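Local atomic coordinates of diaminopimelate decarboxylase (PDB entry 4XG1), a protein that probably catalyses the decarboxylation of meso-2,6-diaminopimelate to L-lysine with the help of pyridoxal 5'-phosphate. Residues T206-A209 / P210-A214; N309-I312 / R313-L316. All coordinates share one frame; numbering follows the deposited sequence.

Interaction 1: residues T206-A209 / P210-A214. With TME (propane), chain Q.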
loop_
_atom_site.group_PDB
_atom_site.type_symbol
_atom_site.label_atom_id
_atom_site.label_comp_id
_atom_site.label_asym_id
_atom_site.label_seq_id
_atom_site.Cartn_x
_atom_site.Cartn_y
_atom_site.Cartn_z
ATOM N N THR B 206 -21.684 -11.316 1.657
ATOM C CA THR B 206 -22.415 -11.609 2.913
ATOM C C THR B 206 -23.674 -12.469 2.739
ATOM O O THR B 206 -24.466 -12.575 3.661
ATOM C CB THR B 206 -22.789 -10.301 3.637
ATOM O OG1 THR B 206 -23.544 -9.476 2.758
ATOM C CG2 THR B 206 -21.511 -9.511 4.096
ATOM N N GLU B 207 -23.837 -13.067 1.561
ATOM C CA GLU B 207 -24.986 -13.916 1.195
ATOM C C GLU B 207 -24.473 -15.216 0.566
ATOM O O GLU B 207 -23.478 -15.192 -0.176
ATOM C CB GLU B 207 -25.851 -13.200 0.146
ATOM C CG GLU B 207 -26.462 -11.880 0.616
ATOM C CD GLU B 207 -27.970 -11.993 0.696
ATOM O OE1 GLU B 207 -28.640 -12.018 -0.386
ATOM O OE2 GLU B 207 -28.472 -12.081 1.841
ATOM N N ILE B 208 -25.165 -16.329 0.789
ATOM C CA ILE B 208 -24.851 -17.595 0.102
ATOM C C ILE B 208 -25.304 -17.608 -1.357
ATOM O O ILE B 208 -24.688 -18.236 -2.210
ATOM C CB ILE B 208 -25.547 -18.794 0.815
ATOM C CG1 ILE B 208 -24.952 -19.014 2.204
ATOM C CG2 ILE B 208 -25.466 -20.117 0.039
ATOM C CD1 ILE B 208 -25.852 -19.769 3.179
ATOM N N ALA B 209 -26.367 -16.889 -1.668
ATOM C CA ALA B 209 -27.015 -17.024 -2.955
ATOM C C ALA B 209 -26.094 -16.904 -4.156
ATOM O O ALA B 209 -26.138 -17.725 -5.075
ATOM C CB ALA B 209 -28.176 -16.048 -3.061
ATOM N N PRO B 210 -25.235 -15.888 -4.180
ATOM C CA PRO B 210 -24.433 -15.742 -5.391
ATOM C C PRO B 210 -23.505 -16.897 -5.629
ATOM O O PRO B 210 -23.136 -17.192 -6.772
ATOM C CB PRO B 210 -23.636 -14.445 -5.149
ATOM C CG PRO B 210 -24.168 -13.839 -3.928
ATOM C CD PRO B 210 -24.904 -14.892 -3.162
ATOM N N PHE B 211 -23.044 -17.496 -4.543
ATOM C CA PHE B 211 -22.096 -18.608 -4.662
ATOM C C PHE B 211 -22.797 -19.792 -5.334
ATOM O O PHE B 211 -22.317 -20.371 -6.303
ATOM C CB PHE B 211 -21.583 -18.988 -3.273
ATOM C CG PHE B 211 -20.750 -17.920 -2.625
ATOM C CD1 PHE B 211 -19.456 -17.658 -3.096
ATOM C CD2 PHE B 211 -21.237 -17.166 -1.570
ATOM C CE1 PHE B 211 -18.664 -16.661 -2.516
ATOM C CE2 PHE B 211 -20.450 -16.175 -0.985
ATOM C CZ PHE B 211 -19.171 -15.907 -1.467
ATOM N N ILE B 212 -24.004 -20.061 -4.874
ATOM C CA ILE B 212 -24.808 -21.133 -5.440
ATOM C C ILE B 212 -25.119 -20.840 -6.877
ATOM O O ILE B 212 -24.941 -21.660 -7.776
ATOM C CB ILE B 212 -26.128 -21.277 -4.682
ATOM C CG1 ILE B 212 -25.894 -21.595 -3.206
ATOM C CG2 ILE B 212 -26.938 -22.393 -5.298
ATOM C CD1 ILE B 212 -25.057 -22.831 -2.938
ATOM N N GLU B 213 -25.619 -19.643 -7.105
ATOM C CA GLU B 213 -25.888 -19.240 -8.475
ATOM C C GLU B 213 -24.707 -19.508 -9.379
ATOM O O GLU B 213 -24.865 -20.022 -10.473
ATOM C CB GLU B 213 -26.318 -17.788 -8.545
ATOM C CG GLU B 213 -26.914 -17.494 -9.917
ATOM C CD GLU B 213 -27.797 -16.259 -9.998
ATOM O OE1 GLU B 213 -28.102 -15.592 -8.964
ATOM O OE2 GLU B 213 -28.219 -15.961 -11.127
ATOM N N ALA B 214 -23.520 -19.175 -8.912
ATOM C CA ALA B 214 -22.294 -19.392 -9.671
ATOM C C ALA B 214 -21.993 -20.874 -9.890
ATOM O O ALA B 214 -21.632 -21.304 -10.998
ATOM C CB ALA B 214 -21.122 -18.737 -8.950
HETATM C C1 TME Q . -29.138 -15.482 0.473
HETATM C C2 TME Q . -28.321 -16.570 1.170
HETATM C C3 TME Q . -27.696 -16.146 2.523
#

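Interaction 2: residues N309-I312 / R313-L316. With LLP ((2S)-2-amino-6-[[3-hydroxy-2-methyl-5-(phosphonooxymethyl)pyridin-4-yl]methylideneamino]hexanoic acid), chain T.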
loop_
_atom_site.group_PDB
_atom_site.type_symbol
_atom_site.label_atom_id
_atom_site.label_comp_id
_atom_site.label_asym_id
_atom_site.label_seq_id
_atom_site.Cartn_x
_atom_site.Cartn_y
_atom_site.Cartn_z
ATOM N N ASN B 309 0.211 3.216 6.422
ATOM C CA ASN B 309 1.256 2.289 5.963
ATOM C C ASN B 309 1.255 0.968 6.722
ATOM O O ASN B 309 1.775 -0.027 6.222
ATOM C CB ASN B 309 2.644 2.871 6.065
ATOM C CG ASN B 309 3.124 2.899 7.490
ATOM O OD1 ASN B 309 2.515 3.587 8.337
ATOM N ND2 ASN B 309 4.161 2.129 7.793
ATOM N N ASP B 310 0.683 0.953 7.919
ATOM C CA ASP B 310 0.530 -0.301 8.671
ATOM C C ASP B 310 -0.771 -1.001 8.273
ATOM O O ASP B 310 -0.804 -2.226 8.118
ATOM C CB ASP B 310 0.514 0.032 10.125
ATOM C CG ASP B 310 1.764 0.718 10.575
ATOM O OD1 ASP B 310 2.843 0.070 10.554
ATOM O OD2 ASP B 310 1.655 1.852 11.080
ATOM N N LEU B 311 -1.831 -0.193 8.079
ATOM C CA LEU B 311 -3.151 -0.703 7.744
ATOM C C LEU B 311 -3.835 0.236 6.829
ATOM O O LEU B 311 -4.263 1.342 7.228
ATOM C CB LEU B 311 -4.009 -0.864 9.004
ATOM C CG LEU B 311 -5.455 -1.325 8.803
ATOM C CD1 LEU B 311 -5.518 -2.774 8.381
ATOM C CD2 LEU B 311 -6.234 -1.176 10.085
ATOM N N ILE B 312 -4.002 -0.183 5.581
ATOM C CA ILE B 312 -4.513 0.749 4.565
ATOM C C ILE B 312 -6.023 0.665 4.323
ATOM O O ILE B 312 -6.592 1.479 3.600
ATOM C CB ILE B 312 -3.736 0.596 3.257
ATOM C CG1 ILE B 312 -3.854 1.883 2.418
ATOM C CG2 ILE B 312 -4.256 -0.584 2.469
ATOM C CD1 ILE B 312 -2.867 1.996 1.295
ATOM N N ARG B 313 -6.669 -0.319 4.918
ATOM C CA ARG B 313 -8.049 -0.655 4.526
ATOM C C ARG B 313 -8.993 0.525 4.744
ATOM O O ARG B 313 -9.791 0.846 3.869
ATOM C CB ARG B 313 -8.562 -1.917 5.213
ATOM C CG ARG B 313 -7.608 -3.100 5.149
ATOM C CD ARG B 313 -8.279 -4.465 5.332
ATOM N NE ARG B 313 -9.389 -4.620 4.382
ATOM C CZ ARG B 313 -10.688 -4.487 4.658
ATOM N NH1 ARG B 313 -11.103 -4.195 5.884
ATOM N NH2 ARG B 313 -11.578 -4.668 3.691
ATOM N N PRO B 314 -8.893 1.203 5.887
ATOM C CA PRO B 314 -9.755 2.349 6.069
ATOM C C PRO B 314 -9.529 3.448 5.045
ATOM O O PRO B 314 -10.489 3.961 4.461
ATOM C CB PRO B 314 -9.396 2.833 7.489
ATOM C CG PRO B 314 -8.895 1.606 8.183
ATOM C CD PRO B 314 -8.112 0.909 7.102
ATOM N N ALA B 315 -8.291 3.805 4.796
ATOM C CA ALA B 315 -8.007 4.832 3.767
ATOM C C ALA B 315 -8.358 4.409 2.359
ATOM O O ALA B 315 -8.869 5.177 1.578
ATOM C CB ALA B 315 -6.542 5.188 3.801
ATOM N N LEU B 316 -8.126 3.166 2.023
ATOM C CA LEU B 316 -8.285 2.759 0.640
ATOM C C LEU B 316 -9.729 2.391 0.307
ATOM O O LEU B 316 -10.168 2.584 -0.830
ATOM C CB LEU B 316 -7.358 1.600 0.304
ATOM C CG LEU B 316 -7.489 1.080 -1.130
ATOM C CD1 LEU B 316 -7.217 2.186 -2.154
ATOM C CD2 LEU B 316 -6.501 -0.067 -1.322
HETATM N N1 LLP T . -9.071 -16.226 -5.026
HETATM C C2 LLP T . -8.842 -15.246 -5.907
HETATM C "C2'" LLP T . -8.603 -15.599 -7.353
HETATM C C3 LLP T . -8.811 -13.858 -5.408
HETATM O O3 LLP T . -8.613 -12.829 -6.263
HETATM C C4 LLP T . -9.054 -13.600 -3.984
HETATM C "C4'" LLP T . -9.078 -12.227 -3.389
HETATM C C5 LLP T . -9.297 -14.767 -3.113
HETATM C C6 LLP T . -9.271 -16.026 -3.694
HETATM C "C5'" LLP T . -9.536 -14.642 -1.633
HETATM O OP4 LLP T . -10.646 -13.894 -1.329
HETATM P P LLP T . -11.178 -13.668 0.166
HETATM O OP1 LLP T . -9.930 -13.276 0.943
HETATM O OP2 LLP T . -12.343 -12.653 0.090
HETATM O OP3 LLP T . -11.901 -14.954 0.609
HETATM N N LLP T . -7.497 -5.914 -0.415
HETATM C CA LLP T . -8.985 -6.207 -0.305
HETATM C CB LLP T . -9.273 -7.688 -0.519
HETATM C CG LLP T . -9.681 -8.099 -1.921
HETATM C CD LLP T . -8.910 -9.300 -2.419
HETATM C CE LLP T . -9.510 -9.807 -3.744
HETATM N NZ LLP T . -9.020 -11.090 -4.287
HETATM C C LLP T . -9.441 -5.872 1.095
HETATM O O LLP T . -8.651 -5.535 1.960
HETATM O OXT LLP T . -10.610 -5.937 1.434
HETATM O O HOH W 1 -5.962 3.305 6.514
#

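Interaction 1: residues T206-A209 / P210-A214
I208, just ahead of the helix, and I212, four residues on, run alongside one another, the CG2 methyl of I208 resting on CG1 of I212 at 3.6 Å. The torsion of I208 explains the match: with CG1 beside the backbone N (chi1 -67°), CG2 is left on the flank turned to the helix, while CB meets the bound propane, 3.6 Å from its C2. E207 borders the same small molecule; its chain bends at chi2 (-114°), which brings OE1 to 3.6 Å from propane C1, and its CB touches CD of P210.

The backbone of this first turn is knit by the carbonyls of I208 and A209. I208 O receives two weak hydrogen bonds, from N of F211 and N of I212, whereas the bond from E213 N to A209 O is short (2.8 Å) and almost straight at 174°. The F211 ring presents its edge to the loop, with E207 O lying near the ring plane, 3.3 Å from CE2.

Beyond the contact, F211 also packs edge-to-face with Y256, and E213 OE2 accepts a hydrogen bond from D156 N. The arrangement is the N-terminal turn of a TIM-barrel helix, 209-227, with P210, which has no amide hydrogen to give, in that turn. The loop from barrel strand 192-198 leads into it, and I208 and I212 both pack on A259 of the adjacent helix 253-262.

Interaction 2: residues N309-I312 / R313-L316
I312 and L316 form the apolar centre, where their side chains cross at a slant and CG1 of I312 comes 4.1 Å from CB of L316. Placing CG1 opposite the backbone N (chi1 -157°) turns that branch to the helix, while CG2 of I312 sits over the following peptide, 3.4 Å from N of R313. The same pair faces the dimer partner, I312 packing on I312 and L316 on A315 of the second subunit. In a separate apolar patch, L311 lays CG against CD of P314 at 3.9 Å, the two side chains meeting at about a right angle, and its CD1 touches the aliphatic CG of R313.

The helix start is fastened in two ways. N of L316 donates to I312 O at 2.8 Å, closing the first turn, and a water links L311 to A315, donating to L311 O and accepting from A315 N.

At the polar edge, R313 bends at chi3 (53°) and turns the edge of its guanidinium to the carboxylate of the bound pyridoxal-lysine adduct. R313 NE donates to LLP O at 2.7 Å, nearly straight (169°), and R313 NH2 to LLP OXT at 2.8 Å, so each carboxylate oxygen has its own N-H. NH1 makes a weak hydrogen bond to Q321, and R277 lies close by. A leucine in place of R313 would probably leave the ligand carboxylate without these two N-H donors and the positive charge beside it, and less fixed in its rotation.

This bidentate arginine-carboxylate pairing through NE and NH2 holds the amino-acid end of the PLP adduct, consistent with the substrate-binding role predicted for R313 in this decarboxylase.

Interactions 1 and 2 illustrate how two helix starts can serve one ligand site at different ranges, one directly and one from behind: their centres are 28 Å apart, and their nearest atoms stay about 11 Å from each other. Of the two, LLP touches 309-316 alone. Those residues hold its amino-acid end, whereas 206-214 stand behind its cofactor end, the F211 side chain about 8 Å from the ligand and about 4 Å from G240 (nearest atoms), whose N is hydrogen-bonded to LLP. Interaction 1 belongs to the pyridoxal-binding barrel and is a second-shell element; interaction 2 is first-shell and touches the second subunit, which itself contributes E349 to the ligand.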